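Local atomic coordinates of glycoside Hydrolase Family 43_12 (Metagenome, PDB entry 7JVH), a protein that probably hydrolyses glycosidic bonds in plant cell-wall polysaccharides or oligosaccharides, as a gut-metagenome member of glycoside hydrolase family 43, subfamily 12. Residues Cys203-Glu208 and Asp221-Asn226. Numbering follows the deposited sequence.
Sequences CIKIWE and DKVIVN
C203-E208 and D221-N226 pair as antiparallel strands of a beta hairpin, their axes 4.6 Å apart at closest approach, with a classic beta bulge where I224 and V225 both face I204. I204 O accepts two hydrogen bonds there. I224 N reaches I204 O at 2.9 Å, while the hydrogen bond from V225 N is weak. I204 N gives a hydrogen bond to V225 O. Beyond the bulge, I206 and K222 form a hydrogen-bonded pair, each N-H bonding to the other's carbonyl oxygen.

I204, I206, I224 and V225 form an apolar cluster on one face. At the bulge, the side chain of I224 reaches into this cluster. I224 CG1 lies between the backbone N and the carbonyl carbon (chi1 47°), which brings it 3.8 Å from I204 CG2. I224 CG2 meets I206 CG2 at 3.7 Å, the two side chains crossing at about a right angle. V225 lies alongside I204.

On the other face, D221 CB sits over the six-membered ring of W207, 3.3 Å from its centroid and almost on the ring normal, a CH-pi contact. The carboxylate of D221 is turned only 17° from the ring plane. W207 NE1 is hydrogen-bonded to H188 NE2. Replacing W207 with an alanine would remove the ring and is likely to leave D221 CB without its aromatic cover and H188 NE2 without this partner. The K205 chain passes D221 CB and bends at chi3, bringing CE to V223 CG2. Its NZ forms a salt bridge with D190. C203 SG lies 3.2 Å from N226 OD1, which is hydrogen-bonded to H201.

In the family 43 domain, whose five four-stranded antiparallel sheets fit a five-bladed beta-propeller, this hairpin forms the outer half of one blade. Strand 184-190 flanks 203-210 on its inner side, strand 215-226 is the blade's outermost, and L252 of strand 249-255 packs against I204, I224 and V225.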
# COMPACT_ATOMS: atom_id res chain seq x y z
N CYS A 203 9.27 8.70 -20.62
CA CYS A 203 10.57 8.17 -21.02
C CYS A 203 11.18 7.35 -19.92
O CYS A 203 10.92 7.60 -18.75
CB CYS A 203 11.55 9.32 -21.30
SG CYS A 203 11.15 10.28 -22.75
N ILE A 204 12.01 6.39 -20.32
CA ILE A 204 12.91 5.70 -19.41
C ILE A 204 14.32 6.25 -19.63
O ILE A 204 14.81 6.28 -20.76
CB ILE A 204 12.91 4.18 -19.61
CG1 ILE A 204 11.49 3.62 -19.45
CG2 ILE A 204 13.89 3.52 -18.64
CD1 ILE A 204 10.81 3.96 -18.15
N LYS A 205 14.94 6.69 -18.53
CA LYS A 205 16.22 7.32 -18.52
C LYS A 205 17.13 6.52 -17.62
O LYS A 205 16.71 6.08 -16.57
CB LYS A 205 16.09 8.75 -17.99
CG LYS A 205 17.36 9.58 -18.12
CD LYS A 205 17.11 11.05 -17.87
CE LYS A 205 16.30 11.67 -19.00
NZ LYS A 205 15.94 13.08 -18.72
N ILE A 206 18.40 6.37 -18.03
CA ILE A 206 19.41 5.68 -17.24
C ILE A 206 20.56 6.63 -16.91
O ILE A 206 20.88 7.53 -17.69
CB ILE A 206 19.91 4.40 -17.94
CG1 ILE A 206 20.76 3.56 -16.99
CG2 ILE A 206 20.70 4.73 -19.21
CD1 ILE A 206 21.03 2.16 -17.54
N TRP A 207 21.17 6.42 -15.73
CA TRP A 207 22.31 7.18 -15.23
C TRP A 207 23.31 6.20 -14.67
O TRP A 207 22.93 5.20 -14.08
CB TRP A 207 21.91 8.07 -14.06
CG TRP A 207 20.92 9.15 -14.34
CD1 TRP A 207 19.57 9.02 -14.42
CD2 TRP A 207 21.20 10.54 -14.53
NE1 TRP A 207 18.99 10.23 -14.65
CE2 TRP A 207 19.97 11.19 -14.73
CE3 TRP A 207 22.38 11.30 -14.56
CZ2 TRP A 207 19.87 12.56 -14.97
CZ3 TRP A 207 22.28 12.67 -14.79
CH2 TRP A 207 21.03 13.29 -15.00
N GLU A 208 24.60 6.51 -14.82
CA GLU A 208 25.65 5.87 -14.04
C GLU A 208 25.53 6.40 -12.62
O GLU A 208 25.16 7.56 -12.41
CB GLU A 208 27.04 6.17 -14.62
CG GLU A 208 28.14 5.25 -14.11
CD GLU A 208 29.47 5.43 -14.86
OE1 GLU A 208 29.44 5.89 -16.03
OE2 GLU A 208 30.55 5.11 -14.30
N ASP A 221 23.54 10.61 -18.27
CA ASP A 221 22.13 10.35 -18.54
C ASP A 221 21.89 10.08 -20.02
O ASP A 221 22.49 10.71 -20.87
CB ASP A 221 21.23 11.48 -18.05
CG ASP A 221 21.57 12.84 -18.67
OD1 ASP A 221 22.76 13.22 -18.68
OD2 ASP A 221 20.66 13.55 -19.13
N LYS A 222 21.00 9.13 -20.30
CA LYS A 222 20.58 8.79 -21.66
C LYS A 222 19.18 8.23 -21.62
O LYS A 222 18.84 7.42 -20.75
CB LYS A 222 21.51 7.74 -22.25
CG LYS A 222 21.28 7.47 -23.73
CD LYS A 222 21.76 6.12 -24.17
CE LYS A 222 21.50 5.95 -25.66
NZ LYS A 222 21.73 4.53 -26.09
N VAL A 223 18.35 8.66 -22.58
CA VAL A 223 17.02 8.08 -22.77
C VAL A 223 17.19 6.75 -23.50
O VAL A 223 17.68 6.71 -24.62
CB VAL A 223 16.08 9.01 -23.57
CG1 VAL A 223 14.74 8.32 -23.78
CG2 VAL A 223 15.89 10.34 -22.86
N ILE A 224 16.77 5.66 -22.84
CA ILE A 224 16.87 4.30 -23.39
C ILE A 224 15.55 3.74 -23.91
O ILE A 224 15.56 2.84 -24.74
CB ILE A 224 17.52 3.31 -22.40
CG1 ILE A 224 16.91 3.43 -21.00
CG2 ILE A 224 19.03 3.54 -22.33
CD1 ILE A 224 17.39 2.33 -20.08
N VAL A 225 14.43 4.27 -23.43
CA VAL A 225 13.12 4.05 -24.05
C VAL A 225 12.37 5.36 -24.13
O VAL A 225 12.29 6.08 -23.15
CB VAL A 225 12.25 3.03 -23.28
CG1 VAL A 225 10.89 2.90 -23.95
CG2 VAL A 225 12.94 1.68 -23.22
N ASN A 226 11.82 5.65 -25.31
CA ASN A 226 10.97 6.81 -25.53
C ASN A 226 9.52 6.42 -25.81
O ASN A 226 9.21 5.88 -26.87
CB ASN A 226 11.52 7.68 -26.65
CG ASN A 226 10.85 9.03 -26.71
OD1 ASN A 226 10.25 9.50 -25.72
ND2 ASN A 226 10.94 9.69 -27.87